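Local coordinates for protein sarcosine oxidase (Pyrococcus horikoshii, PDB 1Y56) that probably oxidises L-proline as the FAD-carrying beta subunit of a dehydrogenase complex that also holds FMN, at residues T85-L90 with N239-S244; D143-P148 with Y251-F256; A227-P232 with G259-I264. All coordinates share one frame; numbering follows the deposited sequence.

Overall arrangement
All three contacts reach one mixed beta-sheet in which strands 87-91, 241-244, 250-253, 261-263 and 221-230 are successive neighbours. Interaction 1 joins the first two and interaction 3 the last two. Interaction 2 lies between them and attaches 143-148 to strand 250-253 from outside, its centre about 10 Å from the centre of each. It touches interaction 1 where Lys145 NZ lies 2.8 Å from Asn239 O, and interaction 3 where Thr253 O lies 2.8 Å from Ile261 N. Interactions 1 and 3 do not touch; their centres are about 14 Å apart. Ile229 and Ile261 of interaction 3 and Asp147 of interaction 2 belong to the FMN pocket, while Tyr251 belongs to the FAD pocket.

Interaction 1: T85-L90 with N239-S244; sequences TGYLFL and NPMVIS
Strands 87-90 and 241-244 run parallel, 4.7 Å apart at closest approach and 19° from strict alignment. Tyr87 pairs with Met241, Leu88 with Val242 and Phe89 with Ile243. Leu88 uses both of its backbone groups: its N donates to Met241 O at 2.8 Å, and its O receives Ile243 N. Leu90 N then binds Ile243 O. At the start of the pairing, Met241 N reaches Gly86 O over a longer 3.2 Å. Before the strands begin, the Thr85 hydroxyl OG1 donates to Asn239 O, approaching from above the carbonyl plane.

On the face carrying Tyr87, Phe89, Met241 and Ile243, two rings rest on aliphatic chains. Met241 CB sits over the Tyr87 ring, 3.6 Å from its centroid, in a CH-pi contact. With CG anti to the backbone N (chi1 -169°), the chain continues over the ring toward Tyr87 CZ, then bends away. Its SD makes an oblique Met-aromatic contact with the ring, at 5.2 Å from the centroid. The phenol OH bonds to Gly50 O. Ile243 CG1 lies over one face of the Phe89 ring, 4.1 Å from the centroid, and Ile243 CD1 reaches Tyr87 CE1 at 3.9 Å. On the other face, Leu90 CD1 meets Val242 CG2, and both side chains also pack on Ile291 of helix 278-291.

This is regular parallel pairing within the large mixed sheet of an FAD-dependent oxidoreductase; the Tyr87 side chain lies about 5 Å from the bound FAD, nearest atoms.

Interaction 2: D143-P148 with Y251-F256; sequences DGKADP and YLTQTF
Lys145 supplies the hydrogen bonds between these segments. Its chain is extended beyond CG and brings NZ to two acceptors of 251-256. The bond to Gln254 O is 2.8 Å long; NZ lies in the carbonyl plane, on a lone pair. The second, to Thr253 OG1, is 3.2 Å. That hydroxyl is placed for it by lying anti to its own backbone N (chi1 -172°). Asn239 O is a third acceptor, so three oxygens grip the buried ammonium group.

The lysine ties two sheets together. Residues 145-146 form a short, weakly bonded strand beside strand 82-83, whereas strand 250-253 belongs to the large mixed sheet. Two residues after Lys145, Asp147 is the N-cap of helix 148-161, with OD1 bonded to Glu150 N. Asp147 also touches the FMN and belongs to its pocket.

The remaining contacts are van der Waals, made by the ring of Phe256. Its edge faces the Lys145 carbonyl, with CZ 3.6 Å from Lys145 O. Its CE2 lies 4.0 Å from Ala146 CA and 3.9 Å from Asp147 N, both reached obliquely. On the lysine chain, CE is 4.1 Å from Phe256 CE1.

Interaction 3: A227-P232 with G259-I264; sequences AVITQP and GIIGGI. With FMN (flavin mononucleotide), chain E.
Ile229 lies over one face of the FMN isoalloxazine, at its pyrimidine end, and with its other end against segment 259-264. CG1 is 3.8 Å from FMN O4, and CG2 is 3.9 Å from FMN C2. CG1 stands anti to the backbone N (chi1 -174°), and the bend at chi2 (67°) carries CD1 to the partner strand. There it lies 3.7 Å from Gly259 CA and 3.9 Å from Ile261 CB. Gly259, having no side chain, allows this close approach. Ile261 lies on the same sheet face as Ile229 and covers the same face of the flavin at the other end, its CD1 3.7 Å from FMN C7. The two isoleucines thus form a hydrophobic floor along the ring system. An alanine at Ile229 would lack CG1, CG2 and CD1, and would probably open a gap between the flavin's pyrimidine end and Gly259.

The strands beneath are antiparallel, their axes at 152°. Val228 and Gly262 form a hydrogen-bonded pair: Val228 N donates to Gly262 O at 2.8 Å, and Gly262 N returns a longer bond to Val228 O at 3.2 Å. Ile229 and Ile261 form the next, non-hydrogen-bonded pair. Thr230 N then binds Ile260 O. The Thr230 methyl CG2 packs on Ile260 CG2 at 4.0 Å as the two side chains cross.

Strand 261-263 is flanked on its far edge by strand 250-253, and strand 221-230 by strand 299-310. Trp304 of strand 299-310 touches Ala227, Ile229 and Ile261. On the face away from the flavin, Val228 packs on Val284 and Phe288 of helix 278-291.

Interaction 1: T85-L90 with N239-S244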
ATOM      1  N   THR B  85      35.957 -48.468  15.239  1.00 31.52           N
ATOM      2  CA  THR B  85      36.652 -48.671  13.974  1.00 31.27           C
ATOM      3  C   THR B  85      38.048 -48.049  13.956  1.00 30.95           C
ATOM      4  O   THR B  85      38.754 -48.142  12.950  1.00 30.78           O
ATOM      5  CB  THR B  85      35.851 -48.108  12.787  1.00 31.43           C
ATOM      6  OG1 THR B  85      35.728 -46.686  12.924  1.00 32.14           O
ATOM      7  CG2 THR B  85      34.473 -48.742  12.704  1.00 31.31           C
ATOM      8  N   GLY B  86      38.442 -47.423  15.062  1.00 30.70           N
ATOM      9  CA  GLY B  86      39.765 -46.801  15.178  1.00 30.49           C
ATOM     10  C   GLY B  86      39.851 -45.358  14.704  1.00 30.24           C
ATOM     11  O   GLY B  86      38.895 -44.817  14.138  1.00 30.42           O
ATOM     12  N   TYR B  87      41.003 -44.742  14.972  1.00 29.82           N
ATOM     13  CA  TYR B  87      41.388 -43.422  14.467  1.00 29.21           C
ATOM     14  C   TYR B  87      42.753 -43.601  13.860  1.00 28.85           C
ATOM     15  O   TYR B  87      43.604 -44.275  14.430  1.00 28.88           O
ATOM     16  CB  TYR B  87      41.564 -42.442  15.608  1.00 29.53           C
ATOM     17  CG  TYR B  87      40.609 -41.273  15.715  1.00 29.77           C
ATOM     18  CD1 TYR B  87      41.077 -39.974  15.562  1.00 29.39           C
ATOM     19  CD2 TYR B  87      39.265 -41.456  16.048  1.00 30.82           C
ATOM     20  CE1 TYR B  87      40.232 -38.883  15.707  1.00 30.73           C
ATOM     21  CE2 TYR B  87      38.399 -40.362  16.196  1.00 30.78           C
ATOM     22  CZ  TYR B  87      38.895 -39.081  16.028  1.00 31.16           C
ATOM     23  OH  TYR B  87      38.074 -37.989  16.172  1.00 31.02           O
ATOM     24  N   LEU B  88      42.979 -42.957  12.728  1.00 28.78           N
ATOM     25  CA  LEU B  88      44.195 -43.144  11.964  1.00 28.59           C
ATOM     26  C   LEU B  88      44.830 -41.795  11.643  1.00 28.73           C
ATOM     27  O   LEU B  88      44.332 -41.055  10.798  1.00 29.04           O
ATOM     28  CB  LEU B  88      43.834 -43.874  10.682  1.00 28.39           C
ATOM     29  CG  LEU B  88      44.936 -44.516   9.873  1.00 29.19           C
ATOM     30  CD1 LEU B  88      45.516 -45.704  10.639  1.00 30.03           C
ATOM     31  CD2 LEU B  88      44.342 -44.953   8.554  1.00 29.31           C
ATOM     32  N   PHE B  89      45.914 -41.460  12.333  1.00 28.83           N
ATOM     33  CA  PHE B  89      46.634 -40.221  12.066  1.00 28.77           C
ATOM     34  C   PHE B  89      47.713 -40.477  11.024  1.00 29.17           C
ATOM     35  O   PHE B  89      48.683 -41.176  11.309  1.00 29.49           O
ATOM     36  CB  PHE B  89      47.288 -39.713  13.342  1.00 28.40           C
ATOM     37  CG  PHE B  89      46.329 -39.105  14.332  1.00 28.32           C
ATOM     38  CD1 PHE B  89      46.127 -37.727  14.370  1.00 26.93           C
ATOM     39  CD2 PHE B  89      45.658 -39.904  15.264  1.00 27.52           C
ATOM     40  CE1 PHE B  89      45.262 -37.163  15.303  1.00 26.31           C
ATOM     41  CE2 PHE B  89      44.793 -39.340  16.197  1.00 25.38           C
ATOM     42  CZ  PHE B  89      44.594 -37.978  16.219  1.00 25.09           C
ATOM     43  N   LEU B  90      47.560 -39.929   9.822  1.00 29.53           N
ATOM     44  CA  LEU B  90      48.594 -40.108   8.795  1.00 30.31           C
ATOM     45  C   LEU B  90      49.791 -39.187   9.014  1.00 31.03           C
ATOM     46  O   LEU B  90      49.619 -37.994   9.212  1.00 31.15           O
ATOM     47  CB  LEU B  90      48.036 -39.866   7.393  1.00 30.15           C
ATOM     48  CG  LEU B  90      46.788 -40.618   6.949  1.00 29.35           C
ATOM     49  CD1 LEU B  90      46.285 -40.036   5.642  1.00 26.82           C
ATOM     50  CD2 LEU B  90      47.083 -42.106   6.841  1.00 28.53           C
ATOM     51  N   ASN B 239      36.354 -47.007   7.335  1.00 29.28           N
ATOM     52  CA  ASN B 239      35.890 -47.317   8.680  1.00 28.69           C
ATOM     53  C   ASN B 239      36.408 -46.441   9.798  1.00 28.16           C
ATOM     54  O   ASN B 239      35.617 -45.886  10.542  1.00 27.95           O
ATOM     55  CB  ASN B 239      36.063 -48.792   8.979  1.00 28.78           C
ATOM     56  CG  ASN B 239      35.169 -49.638   8.121  1.00 29.31           C
ATOM     57  OD1 ASN B 239      35.641 -50.412   7.301  1.00 30.85           O
ATOM     58  ND2 ASN B 239      33.861 -49.462   8.270  1.00 29.44           N
ATOM     59  N   PRO B 240      37.731 -46.280   9.907  1.00 28.15           N
ATOM     60  CA  PRO B 240      38.194 -45.416  10.987  1.00 28.07           C
ATOM     61  C   PRO B 240      38.049 -43.943  10.612  1.00 28.20           C
ATOM     62  O   PRO B 240      37.812 -43.609   9.434  1.00 28.27           O
ATOM     63  CB  PRO B 240      39.675 -45.765  11.090  1.00 27.95           C
ATOM     64  CG  PRO B 240      40.055 -46.155   9.696  1.00 28.13           C
ATOM     65  CD  PRO B 240      38.846 -46.799   9.089  1.00 28.02           C
ATOM     66  N   MET B 241      38.175 -43.072  11.609  1.00 27.97           N
ATOM     67  CA  MET B 241      38.358 -41.655  11.365  1.00 27.78           C
ATOM     68  C   MET B 241      39.794 -41.483  10.853  1.00 27.84           C
ATOM     69  O   MET B 241      40.741 -41.847  11.538  1.00 27.78           O
ATOM     70  CB  MET B 241      38.167 -40.911  12.673  1.00 27.58           C
ATOM     71  CG  MET B 241      38.058 -39.417  12.547  1.00 27.96           C
ATOM     72  SD  MET B 241      36.415 -38.878  12.047  1.00 27.06           S
ATOM     73  CE  MET B 241      36.823 -38.238  10.450  1.00 27.22           C
ATOM     74  N   VAL B 242      39.968 -40.987   9.636  1.00 27.94           N
ATOM     75  CA  VAL B 242      41.323 -40.708   9.155  1.00 27.95           C
ATOM     76  C   VAL B 242      41.651 -39.216   9.293  1.00 28.52           C
ATOM     77  O   VAL B 242      40.878 -38.352   8.854  1.00 28.61           O
ATOM     78  CB  VAL B 242      41.656 -41.341   7.746  1.00 27.57           C
ATOM     79  CG1 VAL B 242      40.431 -41.883   7.069  1.00 27.37           C
ATOM     80  CG2 VAL B 242      42.391 -40.380   6.854  1.00 26.87           C
ATOM     81  N   ILE B 243      42.783 -38.935   9.941  1.00 28.77           N
ATOM     82  CA  ILE B 243      43.253 -37.573  10.154  1.00 29.08           C
ATOM     83  C   ILE B 243      44.501 -37.335   9.337  1.00 29.44           C
ATOM     84  O   ILE B 243      45.402 -38.179   9.306  1.00 29.55           O
ATOM     85  CB  ILE B 243      43.582 -37.300  11.646  1.00 29.06           C
ATOM     86  CG1 ILE B 243      42.443 -37.763  12.564  1.00 29.04           C
ATOM     87  CG2 ILE B 243      43.944 -35.816  11.878  1.00 29.30           C
ATOM     88  CD1 ILE B 243      41.116 -37.040  12.375  1.00 27.76           C
ATOM     89  N   SER B 244      44.547 -36.183   8.673  1.00 29.97           N
ATOM     90  CA  SER B 244      45.767 -35.722   8.022  1.00 30.68           C
ATOM     91  C   SER B 244      46.092 -34.285   8.440  1.00 31.46           C
ATOM     92  O   SER B 244      45.492 -33.333   7.931  1.00 31.74           O
ATOM     93  CB  SER B 244      45.646 -35.835   6.507  1.00 30.48           C
ATOM     94  OG  SER B 244      46.835 -35.403   5.884  1.00 29.95           O
TER

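Interaction 2: D143-P148 with Y251-F256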
ATOM      1  N   ASP B 143      39.574 -46.490  19.395  1.00 32.10           N
ATOM      2  CA  ASP B 143      38.842 -45.258  19.073  1.00 31.97           C
ATOM      3  C   ASP B 143      37.703 -45.621  18.120  1.00 31.94           C
ATOM      4  O   ASP B 143      37.748 -46.652  17.440  1.00 32.02           O
ATOM      5  CB  ASP B 143      39.755 -44.213  18.420  1.00 31.90           C
ATOM      6  CG  ASP B 143      40.890 -43.748  19.338  1.00 32.65           C
ATOM      7  OD1 ASP B 143      41.970 -43.409  18.801  1.00 33.95           O
ATOM      8  OD2 ASP B 143      40.725 -43.712  20.580  1.00 32.42           O
ATOM      9  N   GLY B 144      36.678 -44.784  18.062  1.00 31.73           N
ATOM     10  CA  GLY B 144      35.519 -45.102  17.249  1.00 31.19           C
ATOM     11  C   GLY B 144      34.690 -43.900  16.868  1.00 31.18           C
ATOM     12  O   GLY B 144      35.125 -42.761  16.985  1.00 30.95           O
ATOM     13  N   LYS B 145      33.486 -44.179  16.394  1.00 31.26           N
ATOM     14  CA  LYS B 145      32.559 -43.164  15.944  1.00 31.25           C
ATOM     15  C   LYS B 145      31.146 -43.556  16.355  1.00 31.70           C
ATOM     16  O   LYS B 145      30.860 -44.735  16.525  1.00 31.80           O
ATOM     17  CB  LYS B 145      32.675 -42.968  14.436  1.00 30.82           C
ATOM     18  CG  LYS B 145      32.893 -44.230  13.678  1.00 30.62           C
ATOM     19  CD  LYS B 145      32.866 -43.991  12.196  1.00 30.28           C
ATOM     20  CE  LYS B 145      32.468 -45.261  11.494  1.00 29.25           C
ATOM     21  NZ  LYS B 145      32.896 -45.226  10.095  1.00 30.98           N
ATOM     22  N   ALA B 146      30.286 -42.556  16.555  1.00 32.18           N
ATOM     23  CA  ALA B 146      28.899 -42.748  16.977  1.00 32.75           C
ATOM     24  C   ALA B 146      28.120 -41.552  16.455  1.00 33.30           C
ATOM     25  O   ALA B 146      28.721 -40.521  16.177  1.00 33.73           O
ATOM     26  CB  ALA B 146      28.807 -42.816  18.493  1.00 32.37           C
ATOM     27  N   ASP B 147      26.796 -41.676  16.327  1.00 33.74           N
ATOM     28  CA  ASP B 147      25.960 -40.554  15.892  1.00 34.00           C
ATOM     29  C   ASP B 147      25.571 -39.670  17.081  1.00 33.81           C
ATOM     30  O   ASP B 147      24.838 -40.113  17.977  1.00 33.85           O
ATOM     31  CB  ASP B 147      24.715 -41.027  15.142  1.00 34.26           C
ATOM     32  CG  ASP B 147      23.852 -39.868  14.646  1.00 36.37           C
ATOM     33  OD1 ASP B 147      22.840 -39.547  15.321  1.00 38.14           O
ATOM     34  OD2 ASP B 147      24.192 -39.266  13.592  1.00 39.00           O
ATOM     35  N   PRO B 148      26.061 -38.408  17.094  1.00 33.61           N
ATOM     36  CA  PRO B 148      25.831 -37.573  18.263  1.00 33.37           C
ATOM     37  C   PRO B 148      24.356 -37.382  18.568  1.00 33.31           C
ATOM     38  O   PRO B 148      23.994 -37.292  19.741  1.00 33.60           O
ATOM     39  CB  PRO B 148      26.502 -36.252  17.885  1.00 33.20           C
ATOM     40  CG  PRO B 148      27.532 -36.649  16.913  1.00 32.93           C
ATOM     41  CD  PRO B 148      26.859 -37.690  16.086  1.00 33.29           C
ATOM     42  N   TYR B 251      39.912 -34.216   8.514  1.00 30.31           N
ATOM     43  CA  TYR B 251      39.404 -35.445   9.085  1.00 29.71           C
ATOM     44  C   TYR B 251      38.277 -35.933   8.177  1.00 29.38           C
ATOM     45  O   TYR B 251      37.455 -35.132   7.724  1.00 29.40           O
ATOM     46  CB  TYR B 251      38.913 -35.206  10.510  1.00 29.47           C
ATOM     47  CG  TYR B 251      37.701 -34.312  10.629  1.00 29.52           C
ATOM     48  CD1 TYR B 251      37.835 -32.932  10.717  1.00 29.22           C
ATOM     49  CD2 TYR B 251      36.418 -34.852  10.669  1.00 30.30           C
ATOM     50  CE1 TYR B 251      36.729 -32.113  10.838  1.00 29.32           C
ATOM     51  CE2 TYR B 251      35.302 -34.044  10.786  1.00 30.49           C
ATOM     52  CZ  TYR B 251      35.460 -32.672  10.875  1.00 30.25           C
ATOM     53  OH  TYR B 251      34.342 -31.861  10.991  1.00 30.23           O
ATOM     54  N   LEU B 252      38.261 -37.228   7.873  1.00 28.85           N
ATOM     55  CA  LEU B 252      37.126 -37.832   7.169  1.00 28.57           C
ATOM     56  C   LEU B 252      36.872 -39.292   7.552  1.00 28.77           C
ATOM     57  O   LEU B 252      37.799 -40.036   7.879  1.00 29.16           O
ATOM     58  CB  LEU B 252      37.232 -37.650   5.646  1.00 28.31           C
ATOM     59  CG  LEU B 252      38.311 -38.210   4.717  1.00 27.06           C
ATOM     60  CD1 LEU B 252      39.678 -37.849   5.167  1.00 27.73           C
ATOM     61  CD2 LEU B 252      38.193 -39.693   4.591  1.00 28.26           C
ATOM     62  N   THR B 253      35.603 -39.682   7.546  1.00 28.49           N
ATOM     63  CA  THR B 253      35.195 -41.057   7.841  1.00 28.48           C
ATOM     64  C   THR B 253      33.859 -41.331   7.132  1.00 28.74           C
ATOM     65  O   THR B 253      33.282 -40.428   6.534  1.00 28.58           O
ATOM     66  CB  THR B 253      35.065 -41.302   9.373  1.00 28.45           C
ATOM     67  OG1 THR B 253      34.839 -42.694   9.626  1.00 27.71           O
ATOM     68  CG2 THR B 253      33.917 -40.473   9.967  1.00 27.69           C
ATOM     69  N   GLN B 254      33.369 -42.564   7.189  1.00 28.85           N
ATOM     70  CA  GLN B 254      32.079 -42.870   6.583  1.00 29.19           C
ATOM     71  C   GLN B 254      31.013 -42.921   7.675  1.00 29.59           C
ATOM     72  O   GLN B 254      31.269 -43.417   8.775  1.00 29.51           O
ATOM     73  CB  GLN B 254      32.167 -44.177   5.795  1.00 28.95           C
ATOM     74  CG  GLN B 254      30.892 -44.653   5.143  1.00 28.95           C
ATOM     75  CD  GLN B 254      31.138 -45.761   4.124  1.00 30.10           C
ATOM     76  OE1 GLN B 254      32.127 -46.495   4.214  1.00 29.70           O
ATOM     77  NE2 GLN B 254      30.237 -45.881   3.143  1.00 29.58           N
ATOM     78  N   THR B 255      29.834 -42.372   7.386  1.00 30.08           N
ATOM     79  CA  THR B 255      28.713 -42.458   8.321  1.00 30.30           C
ATOM     80  C   THR B 255      28.058 -43.839   8.259  1.00 30.87           C
ATOM     81  O   THR B 255      28.325 -44.646   7.345  1.00 30.50           O
ATOM     82  CB  THR B 255      27.627 -41.407   8.042  1.00 30.16           C
ATOM     83  OG1 THR B 255      27.072 -41.631   6.745  1.00 29.84           O
ATOM     84  CG2 THR B 255      28.185 -40.010   8.124  1.00 30.44           C
ATOM     85  N   PHE B 256      27.183 -44.093   9.233  1.00 31.46           N
ATOM     86  CA  PHE B 256      26.401 -45.318   9.268  1.00 31.77           C
ATOM     87  C   PHE B 256      25.443 -45.398   8.081  1.00 32.30           C
ATOM     88  O   PHE B 256      25.205 -46.474   7.556  1.00 32.37           O
ATOM     89  CB  PHE B 256      25.689 -45.462  10.609  1.00 31.38           C
ATOM     90  CG  PHE B 256      26.631 -45.477  11.795  1.00 31.66           C
ATOM     91  CD1 PHE B 256      27.864 -46.131  11.721  1.00 31.61           C
ATOM     92  CD2 PHE B 256      26.282 -44.848  12.992  1.00 31.16           C
ATOM     93  CE1 PHE B 256      28.734 -46.141  12.813  1.00 31.61           C
ATOM     94  CE2 PHE B 256      27.147 -44.858  14.088  1.00 30.44           C
ATOM     95  CZ  PHE B 256      28.370 -45.508  14.000  1.00 30.92           C
TER

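Interaction 3: A227-P232 with G259-I264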
ATOM      1  N   ALA B 227      31.584 -28.636   7.705  1.00 25.46           N
ATOM      2  CA  ALA B 227      31.662 -30.029   7.292  1.00 24.95           C
ATOM      3  C   ALA B 227      31.035 -30.251   5.925  1.00 24.56           C
ATOM      4  O   ALA B 227      30.247 -29.433   5.444  1.00 24.56           O
ATOM      5  CB  ALA B 227      31.041 -30.960   8.350  1.00 24.70           C
ATOM      6  N   VAL B 228      31.413 -31.361   5.302  1.00 24.34           N
ATOM      7  CA  VAL B 228      30.848 -31.791   4.030  1.00 23.96           C
ATOM      8  C   VAL B 228      30.284 -33.208   4.179  1.00 24.17           C
ATOM      9  O   VAL B 228      30.693 -33.962   5.058  1.00 24.26           O
ATOM     10  CB  VAL B 228      31.906 -31.709   2.907  1.00 23.62           C
ATOM     11  CG1 VAL B 228      33.037 -32.691   3.159  1.00 23.31           C
ATOM     12  CG2 VAL B 228      31.285 -31.918   1.541  1.00 22.69           C
ATOM     13  N   ILE B 229      29.315 -33.551   3.342  1.00 24.39           N
ATOM     14  CA  ILE B 229      28.851 -34.930   3.243  1.00 24.60           C
ATOM     15  C   ILE B 229      28.803 -35.311   1.765  1.00 24.84           C
ATOM     16  O   ILE B 229      28.343 -34.530   0.926  1.00 24.84           O
ATOM     17  CB  ILE B 229      27.464 -35.145   3.939  1.00 24.65           C
ATOM     18  CG1 ILE B 229      27.072 -36.617   3.945  1.00 23.64           C
ATOM     19  CG2 ILE B 229      26.346 -34.302   3.274  1.00 24.74           C
ATOM     20  CD1 ILE B 229      27.955 -37.448   4.785  1.00 23.89           C
ATOM     21  N   THR B 230      29.298 -36.499   1.438  1.00 25.03           N
ATOM     22  CA  THR B 230      29.211 -36.973   0.064  1.00 25.43           C
ATOM     23  C   THR B 230      28.008 -37.893  -0.099  1.00 25.78           C
ATOM     24  O   THR B 230      27.270 -38.146   0.854  1.00 25.58           O
ATOM     25  CB  THR B 230      30.482 -37.707  -0.374  1.00 25.34           C
ATOM     26  OG1 THR B 230      30.380 -39.090  -0.024  1.00 25.96           O
ATOM     27  CG2 THR B 230      31.705 -37.120   0.287  1.00 25.24           C
ATOM     28  N   GLN B 231      27.810 -38.381  -1.320  1.00 26.61           N
ATOM     29  CA  GLN B 231      26.788 -39.381  -1.605  1.00 27.09           C
ATOM     30  C   GLN B 231      27.164 -40.685  -0.910  1.00 27.69           C
ATOM     31  O   GLN B 231      28.341 -40.923  -0.671  1.00 27.71           O
ATOM     32  CB  GLN B 231      26.696 -39.603  -3.098  1.00 26.74           C
ATOM     33  CG  GLN B 231      27.960 -40.140  -3.694  1.00 26.99           C
ATOM     34  CD  GLN B 231      27.779 -40.534  -5.134  1.00 27.84           C
ATOM     35  OE1 GLN B 231      28.290 -39.870  -6.051  1.00 27.55           O
ATOM     36  NE2 GLN B 231      27.035 -41.614  -5.353  1.00 26.69           N
ATOM     37  N   PRO B 232      26.170 -41.531  -0.578  1.00 28.37           N
ATOM     38  CA  PRO B 232      26.470 -42.795   0.089  1.00 29.00           C
ATOM     39  C   PRO B 232      27.225 -43.776  -0.802  1.00 29.84           C
ATOM     40  O   PRO B 232      27.089 -43.751  -2.025  1.00 30.22           O
ATOM     41  CB  PRO B 232      25.091 -43.353   0.432  1.00 28.84           C
ATOM     42  CG  PRO B 232      24.156 -42.211   0.301  1.00 28.60           C
ATOM     43  CD  PRO B 232      24.724 -41.370  -0.788  1.00 28.35           C
ATOM     44  N   GLY B 259      27.773 -42.240   4.115  1.00 33.17           N
ATOM     45  CA  GLY B 259      28.064 -40.935   3.567  1.00 32.92           C
ATOM     46  C   GLY B 259      29.492 -40.523   3.292  1.00 32.76           C
ATOM     47  O   GLY B 259      29.789 -39.987   2.234  1.00 33.33           O
ATOM     48  N   ILE B 260      30.399 -40.740   4.220  1.00 32.48           N
ATOM     49  CA  ILE B 260      31.693 -40.009   4.137  1.00 32.49           C
ATOM     50  C   ILE B 260      31.481 -38.530   4.458  1.00 32.09           C
ATOM     51  O   ILE B 260      31.112 -37.722   3.602  1.00 31.80           O
ATOM     52  CB  ILE B 260      32.470 -40.152   2.797  1.00 32.15           C
ATOM     53  CG1 ILE B 260      32.815 -41.607   2.533  1.00 32.19           C
ATOM     54  CG2 ILE B 260      33.762 -39.358   2.862  1.00 32.24           C
ATOM     55  CD1 ILE B 260      33.135 -41.874   1.092  1.00 33.84           C
ATOM     56  N   ILE B 261      31.728 -38.229   5.724  1.00 31.81           N
ATOM     57  CA  ILE B 261      31.517 -36.949   6.319  1.00 31.98           C
ATOM     58  C   ILE B 261      32.902 -36.441   6.691  1.00 32.32           C
ATOM     59  O   ILE B 261      33.825 -37.228   6.860  1.00 32.55           O
ATOM     60  CB  ILE B 261      30.613 -37.106   7.574  1.00 32.02           C
ATOM     61  CG1 ILE B 261      30.189 -35.738   8.134  1.00 32.12           C
ATOM     62  CG2 ILE B 261      31.278 -38.019   8.634  1.00 31.61           C
ATOM     63  CD1 ILE B 261      29.158 -35.811   9.252  1.00 32.29           C
ATOM     64  N   GLY B 262      33.065 -35.133   6.807  1.00 32.68           N
ATOM     65  CA  GLY B 262      34.321 -34.609   7.305  1.00 33.13           C
ATOM     66  C   GLY B 262      34.470 -33.119   7.149  1.00 33.53           C
ATOM     67  O   GLY B 262      33.637 -32.463   6.527  1.00 33.82           O
ATOM     68  N   GLY B 263      35.545 -32.594   7.723  1.00 33.69           N
ATOM     69  CA  GLY B 263      35.870 -31.183   7.623  1.00 33.83           C
ATOM     70  C   GLY B 263      37.369 -31.002   7.534  1.00 34.03           C
ATOM     71  O   GLY B 263      38.098 -31.955   7.249  1.00 34.06           O
ATOM     72  N   ILE B 264      37.807 -29.766   7.761  1.00 34.15           N
ATOM     73  CA  ILE B 264      39.215 -29.386   7.803  1.00 34.40           C
ATOM     74  C   ILE B 264      39.383 -28.292   8.862  1.00 35.11           C
ATOM     75  O   ILE B 264      38.392 -27.803   9.421  1.00 35.07           O
ATOM     76  CB  ILE B 264      39.731 -28.874   6.434  1.00 34.02           C
ATOM     77  CG1 ILE B 264      38.782 -27.830   5.845  1.00 33.90           C
ATOM     78  CG2 ILE B 264      39.923 -30.017   5.455  1.00 34.06           C
ATOM     79  CD1 ILE B 264      39.348 -27.081   4.666  1.00 32.88           C
TER
HETATM   80  N1  FMN E 802      22.927 -33.556   5.086  1.00 62.97           N
HETATM   81  C2  FMN E 802      22.541 -34.193   3.955  1.00 62.91           C
HETATM   82  O2  FMN E 802      22.021 -33.540   3.021  1.00 62.08           O
HETATM   83  N3  FMN E 802      22.709 -35.522   3.816  1.00 62.89           N
HETATM   84  C4  FMN E 802      23.265 -36.245   4.809  1.00 63.47           C
HETATM   85  O4  FMN E 802      23.415 -37.478   4.671  1.00 63.88           O
HETATM   86  C4A FMN E 802      23.673 -35.611   5.990  1.00 63.30           C
HETATM   87  N5  FMN E 802      24.235 -36.313   7.011  1.00 63.38           N
HETATM   88  C5A FMN E 802      24.638 -35.719   8.166  1.00 62.82           C
HETATM   89  C6  FMN E 802      25.211 -36.494   9.180  1.00 62.45           C
HETATM   90  C7  FMN E 802      25.630 -35.910  10.378  1.00 62.19           C
HETATM   91  C7M FMN E 802      26.238 -36.804  11.437  1.00 61.44           C
HETATM   92  C8  FMN E 802      25.469 -34.526  10.552  1.00 61.96           C
HETATM   93  C8M FMN E 802      25.896 -33.838  11.795  1.00 61.42           C
HETATM   94  C9  FMN E 802      24.894 -33.751   9.541  1.00 61.85           C
HETATM   95  C9A FMN E 802      24.477 -34.338   8.341  1.00 62.44           C
HETATM   96  N10 FMN E 802      23.885 -33.584   7.291  1.00 61.81           N
HETATM   97  C10 FMN E 802      23.487 -34.233   6.104  1.00 62.47           C
HETATM   98  C1' FMN E 802      23.710 -32.144   7.391  1.00 61.55           C
HETATM   99  C2' FMN E 802      22.413 -31.775   8.063  1.00 61.89           C
HETATM  100  O2' FMN E 802      21.543 -31.243   7.048  1.00 60.61           O
HETATM  101  C3' FMN E 802      22.792 -30.805   9.196  1.00 61.54           C
HETATM  102  O3' FMN E 802      21.973 -30.987  10.365  1.00 62.41           O
HETATM  103  C4' FMN E 802      22.708 -29.385   8.736  1.00 61.41           C
HETATM  104  O4' FMN E 802      22.779 -29.143   7.537  1.00 61.93           O
HETATM  105  C5' FMN E 802      22.529 -28.276   9.751  1.00 60.48           C
HETATM  106  O5' FMN E 802      21.379 -27.518   9.387  1.00 59.39           O
HETATM  107  P   FMN E 802      21.502 -26.249   8.401  1.00 58.73           P
HETATM  108  O1P FMN E 802      22.097 -25.189   9.291  1.00 59.43           O
HETATM  109  O2P FMN E 802      20.082 -26.009   7.957  1.00 59.33           O
HETATM  110  O3P FMN E 802      22.411 -26.646   7.274  1.00 58.25           O